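Local coordinates for protein 2-aminomuconate 6-semialdehyde dehydrogenase (Burkholderia cenocepacia, PDB 4U3W) that probably oxidises 2-aminomuconate 6-semialdehyde to 2-aminomuconate, probably with NAD+ as electron acceptor, as a member of the aldehyde dehydrogenase family, at residues 192-206 / 220-234. Sequence-based numbering, arbitrary orientation.
Sequences CVVAKPSEETPSSAT and GVFNLIHGHGQNAAG
Lys196 NZ is gripped from both segments: it donates to Gly227 O at 2.6 Å and to Pro197 O, standing above the plane of each carbonyl, and a weak hydrogen bond to Glu199 OE1, 3.3 Å from NZ, is part of a salt bridge. The chain brings NZ to these oxygens by bending at its last two torsions (chi3 and chi4 both 83°), with CD lying 3.5 Å from Gly234 N at the start of helix 233-238. Glu199 lays CB over the centre of one face of the His228 ring, 3.9 Å from its centroid, and a water joins its OE2 to Gly229 N; the ring's ND1 bonds to Glu55. Strands 192-196 and 222-224 run parallel as the two strands of a beta-alpha-beta unit connected by helix 203-214, probably part of the Rossmann-like dinucleotide-binding domain, as in other aldehyde dehydrogenases. Val193 O accepts twice from Asn223, from the backbone N and, on the opposite face of the carbonyl plane, from ND2 at 3.0 Å; ND2 also donates to Gly220 O, while OD1 takes Asn29 N, so the amide is fixed at both ends. Farther along the pair, Ile225 N meets Ala195 O nearly straight (168°). The His226 ring reaches Pro202 and Thr206: NE2 donates in the ring plane to Thr206 OG1 at 2.9 Å, that hydroxyl donates on to Pro202 O, and ND1 shares a water with Pro197 O and Gly227 N. Leu224 CG lies over one face of this ring, toward its rim; CD1 packs tightly on Pro197 CD at 3.5 Å, and CD2 touches Thr206 CA.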
loop_
_atom_site.group_PDB
_atom_site.type_symbol
_atom_site.label_atom_id
_atom_site.label_comp_id
_atom_site.label_asym_id
_atom_site.label_seq_id
_atom_site.Cartn_x
_atom_site.Cartn_y
_atom_site.Cartn_z
ATOM N N CYS A 192 -24.884 3.271 10.082
ATOM C CA CYS A 192 -26.240 3.589 9.717
ATOM C C CYS A 192 -26.293 5.016 9.146
ATOM O O CYS A 192 -25.383 5.825 9.342
ATOM C CB CYS A 192 -27.194 3.473 10.944
ATOM S SG CYS A 192 -27.153 1.703 11.540
ATOM N N VAL A 193 -27.387 5.340 8.472
ATOM C CA VAL A 193 -27.470 6.579 7.694
ATOM C C VAL A 193 -28.801 7.338 7.991
ATOM O O VAL A 193 -29.849 6.718 8.051
ATOM C CB VAL A 193 -27.369 6.238 6.177
ATOM C CG1 VAL A 193 -27.935 7.332 5.304
ATOM C CG2 VAL A 193 -25.904 5.858 5.772
ATOM N N VAL A 194 -28.736 8.653 8.124
ATOM C CA VAL A 194 -29.885 9.529 8.105
ATOM C C VAL A 194 -29.610 10.525 6.984
ATOM O O VAL A 194 -28.650 11.298 7.063
ATOM C CB VAL A 194 -30.086 10.294 9.427
ATOM C CG1 VAL A 194 -31.290 11.323 9.291
ATOM C CG2 VAL A 194 -30.341 9.316 10.559
ATOM N N ALA A 195 -30.424 10.454 5.932
ATOM C CA ALA A 195 -30.119 11.164 4.712
ATOM C C ALA A 195 -31.234 12.113 4.321
ATOM O O ALA A 195 -32.390 11.726 4.265
ATOM C CB ALA A 195 -29.873 10.177 3.565
ATOM N N LYS A 196 -30.852 13.335 3.983
ATOM C CA LYS A 196 -31.831 14.351 3.596
ATOM C C LYS A 196 -31.534 14.861 2.191
ATOM O O LYS A 196 -30.595 15.619 2.013
ATOM C CB LYS A 196 -31.818 15.552 4.524
ATOM C CG LYS A 196 -33.105 16.511 4.154
ATOM C CD LYS A 196 -32.891 17.935 4.409
ATOM C CE LYS A 196 -32.193 18.700 3.363
ATOM N NZ LYS A 196 -33.052 19.183 2.252
ATOM N N PRO A 197 -32.324 14.442 1.199
ATOM C CA PRO A 197 -32.076 14.918 -0.179
ATOM C C PRO A 197 -32.608 16.321 -0.332
ATOM O O PRO A 197 -33.351 16.847 0.538
ATOM C CB PRO A 197 -32.870 13.954 -1.050
ATOM C CG PRO A 197 -34.101 13.558 -0.112
ATOM C CD PRO A 197 -33.493 13.547 1.308
ATOM N N SER A 198 -32.229 16.949 -1.432
ATOM C CA SER A 198 -32.682 18.309 -1.673
ATOM C C SER A 198 -34.205 18.408 -1.774
ATOM O O SER A 198 -34.884 17.508 -2.289
ATOM C CB SER A 198 -32.041 18.899 -2.947
ATOM O OG SER A 198 -32.650 20.154 -3.179
ATOM N N GLU A 199 -34.746 19.502 -1.205
ATOM C CA GLU A 199 -36.177 19.743 -1.293
ATOM C C GLU A 199 -36.614 19.860 -2.776
ATOM O O GLU A 199 -37.760 19.591 -3.077
ATOM C CB GLU A 199 -36.601 21.011 -0.501
ATOM C CG GLU A 199 -35.937 22.317 -0.983
ATOM C CD GLU A 199 -34.583 22.611 -0.306
ATOM O OE1 GLU A 199 -33.932 21.693 0.274
ATOM O OE2 GLU A 199 -34.144 23.779 -0.369
ATOM N N GLU A 200 -35.715 20.233 -3.702
ATOM C CA GLU A 200 -36.074 20.308 -5.117
ATOM C C GLU A 200 -36.207 18.946 -5.797
ATOM O O GLU A 200 -36.878 18.829 -6.863
ATOM C CB GLU A 200 -35.011 21.093 -5.919
ATOM C CG GLU A 200 -34.867 22.572 -5.533
ATOM C CD GLU A 200 -36.099 23.399 -5.928
ATOM O OE1 GLU A 200 -36.952 22.941 -6.734
ATOM O OE2 GLU A 200 -36.202 24.522 -5.429
ATOM N N THR A 201 -35.479 17.958 -5.251
ATOM C CA THR A 201 -35.359 16.649 -5.908
ATOM C C THR A 201 -35.519 15.480 -4.949
ATOM O O THR A 201 -34.557 14.718 -4.653
ATOM C CB THR A 201 -33.968 16.547 -6.693
ATOM O OG1 THR A 201 -32.877 16.737 -5.779
ATOM C CG2 THR A 201 -33.894 17.660 -7.762
ATOM N N PRO A 202 -36.762 15.285 -4.471
ATOM C CA PRO A 202 -37.052 14.235 -3.498
ATOM C C PRO A 202 -37.335 12.837 -4.087
ATOM O O PRO A 202 -37.359 11.881 -3.318
ATOM C CB PRO A 202 -38.336 14.766 -2.816
ATOM C CG PRO A 202 -39.049 15.529 -3.945
ATOM C CD PRO A 202 -37.909 16.208 -4.668
ATOM N N SER A 203 -37.640 12.740 -5.384
ATOM C CA SER A 203 -38.332 11.544 -5.903
ATOM C C SER A 203 -37.455 10.302 -6.017
ATOM O O SER A 203 -37.872 9.213 -5.574
ATOM C CB SER A 203 -38.965 11.825 -7.282
ATOM O OG SER A 203 -39.843 12.951 -7.139
ATOM N N SER A 204 -36.270 10.427 -6.633
ATOM C CA SER A 204 -35.418 9.243 -6.778
ATOM C C SER A 204 -34.875 8.749 -5.428
ATOM O O SER A 204 -34.715 7.526 -5.224
ATOM C CB SER A 204 -34.271 9.493 -7.785
ATOM O OG SER A 204 -33.278 10.402 -7.315
ATOM N N ALA A 205 -34.613 9.655 -4.491
ATOM C CA ALA A 205 -34.232 9.191 -3.136
ATOM C C ALA A 205 -35.379 8.413 -2.443
ATOM O O ALA A 205 -35.141 7.441 -1.720
ATOM C CB ALA A 205 -33.796 10.403 -2.266
ATOM N N THR A 206 -36.625 8.826 -2.679
ATOM C CA THR A 206 -37.750 8.106 -2.111
ATOM C C THR A 206 -37.852 6.695 -2.739
ATOM O O THR A 206 -38.116 5.713 -2.019
ATOM C CB THR A 206 -39.098 8.872 -2.288
ATOM O OG1 THR A 206 -38.955 10.216 -1.784
ATOM C CG2 THR A 206 -40.244 8.167 -1.457
ATOM N N GLY A 220 -33.894 0.981 10.621
ATOM C CA GLY A 220 -32.971 1.949 11.218
ATOM C C GLY A 220 -31.608 2.080 10.563
ATOM O O GLY A 220 -30.879 3.040 10.825
ATOM N N VAL A 221 -31.254 1.127 9.698
ATOM C CA VAL A 221 -29.955 1.203 9.039
ATOM C C VAL A 221 -29.932 2.332 8.004
ATOM O O VAL A 221 -28.980 3.099 7.962
ATOM C CB VAL A 221 -29.560 -0.176 8.377
ATOM C CG1 VAL A 221 -28.346 -0.023 7.494
ATOM C CG2 VAL A 221 -29.317 -1.243 9.478
ATOM N N PHE A 222 -31.005 2.454 7.218
ATOM C CA PHE A 222 -31.147 3.531 6.272
ATOM C C PHE A 222 -32.440 4.352 6.580
ATOM O O PHE A 222 -33.536 3.801 6.563
ATOM C CB PHE A 222 -31.220 3.004 4.836
ATOM C CG PHE A 222 -31.499 4.088 3.832
ATOM C CD1 PHE A 222 -30.441 4.813 3.267
ATOM C CD2 PHE A 222 -32.804 4.369 3.432
ATOM C CE1 PHE A 222 -30.670 5.816 2.324
ATOM C CE2 PHE A 222 -33.042 5.372 2.499
ATOM C CZ PHE A 222 -31.986 6.095 1.950
ATOM N N ASN A 223 -32.287 5.648 6.822
ATOM C CA ASN A 223 -33.434 6.530 7.144
ATOM C C ASN A 223 -33.418 7.725 6.193
ATOM O O ASN A 223 -32.369 8.312 5.960
ATOM C CB ASN A 223 -33.394 7.001 8.592
ATOM C CG ASN A 223 -33.217 5.869 9.539
ATOM O OD1 ASN A 223 -34.178 5.228 9.954
ATOM N ND2 ASN A 223 -31.983 5.587 9.870
ATOM N N LEU A 224 -34.583 8.030 5.616
ATOM C CA LEU A 224 -34.764 9.158 4.701
ATOM C C LEU A 224 -35.652 10.210 5.340
ATOM O O LEU A 224 -36.748 9.894 5.817
ATOM C CB LEU A 224 -35.419 8.689 3.399
ATOM C CG LEU A 224 -35.663 9.825 2.391
ATOM C CD1 LEU A 224 -34.355 10.199 1.752
ATOM C CD2 LEU A 224 -36.572 9.260 1.318
ATOM N N ILE A 225 -35.176 11.436 5.426
ATOM C CA ILE A 225 -36.008 12.535 5.931
ATOM C C ILE A 225 -36.094 13.622 4.877
ATOM O O ILE A 225 -35.052 14.039 4.335
ATOM C CB ILE A 225 -35.452 13.165 7.223
ATOM C CG1 ILE A 225 -33.926 13.300 7.108
ATOM C CG2 ILE A 225 -35.793 12.296 8.446
ATOM C CD1 ILE A 225 -33.315 14.193 8.211
ATOM N N HIS A 226 -37.301 14.070 4.586
ATOM C CA HIS A 226 -37.467 15.139 3.626
ATOM C C HIS A 226 -37.590 16.483 4.295
ATOM O O HIS A 226 -38.046 16.598 5.478
ATOM C CB HIS A 226 -38.699 14.940 2.760
ATOM C CG HIS A 226 -38.563 13.822 1.763
ATOM N ND1 HIS A 226 -37.651 13.848 0.705
ATOM C CD2 HIS A 226 -39.208 12.632 1.665
ATOM C CE1 HIS A 226 -37.797 12.763 -0.019
ATOM N NE2 HIS A 226 -38.730 11.997 0.538
ATOM N N GLY A 227 -37.208 17.506 3.541
ATOM C CA GLY A 227 -37.414 18.854 4.032
ATOM C C GLY A 227 -36.445 19.851 3.490
ATOM O O GLY A 227 -35.639 19.524 2.619
ATOM N N HIS A 228 -36.517 21.057 4.033
ATOM C CA HIS A 228 -35.662 22.135 3.605
ATOM C C HIS A 228 -34.335 22.139 4.351
ATOM O O HIS A 228 -34.017 21.186 5.050
ATOM C CB HIS A 228 -36.432 23.479 3.737
ATOM C CG HIS A 228 -37.459 23.631 2.666
ATOM N ND1 HIS A 228 -38.574 22.816 2.600
ATOM C CD2 HIS A 228 -37.518 24.446 1.576
ATOM C CE1 HIS A 228 -39.303 23.154 1.544
ATOM N NE2 HIS A 228 -38.673 24.119 0.890
ATOM N N GLY A 229 -33.536 23.180 4.152
ATOM C CA GLY A 229 -32.159 23.195 4.658
ATOM C C GLY A 229 -32.074 24.124 5.862
ATOM O O GLY A 229 -32.286 23.721 6.986
ATOM N N GLN A 230 -31.765 25.391 5.626
ATOM C CA GLN A 230 -31.638 26.348 6.711
ATOM C C GLN A 230 -32.927 26.484 7.537
ATOM O O GLN A 230 -34.050 26.526 6.989
ATOM C CB GLN A 230 -31.237 27.696 6.136
ATOM C CG GLN A 230 -31.074 28.786 7.180
ATOM C CD GLN A 230 -30.827 30.161 6.589
ATOM O OE1 GLN A 230 -30.581 30.276 5.400
ATOM N NE2 GLN A 230 -30.888 31.209 7.421
ATOM N N ASN A 231 -32.751 26.506 8.859
ATOM C CA ASN A 231 -33.831 26.480 9.847
ATOM C C ASN A 231 -34.887 25.391 9.606
ATOM O O ASN A 231 -36.099 25.531 9.926
ATOM C CB ASN A 231 -34.562 27.835 9.964
ATOM C CG ASN A 231 -33.735 28.900 10.498
ATOM O OD1 ASN A 231 -33.259 28.858 11.652
ATOM N ND2 ASN A 231 -33.756 30.052 9.734
ATOM N N ALA A 232 -34.409 24.319 8.994
ATOM C CA ALA A 232 -35.263 23.203 8.653
ATOM C C ALA A 232 -34.511 21.867 8.834
ATOM O O ALA A 232 -33.429 21.847 9.446
ATOM C CB ALA A 232 -35.809 23.355 7.187
ATOM N N ALA A 233 -35.079 20.771 8.326
ATOM C CA ALA A 233 -34.542 19.443 8.544
ATOM C C ALA A 233 -33.011 19.324 8.306
ATOM O O ALA A 233 -32.332 18.683 9.093
ATOM C CB ALA A 233 -35.313 18.429 7.689
ATOM N N GLY A 234 -32.468 19.973 7.274
ATOM C CA GLY A 234 -31.026 19.860 7.026
ATOM C C GLY A 234 -30.182 20.405 8.180
ATOM O O GLY A 234 -29.275 19.717 8.724
HETATM O O HOH W 1 -36.401 16.572 0.787
HETATM O O HOH W 2 -33.838 24.953 2.091
#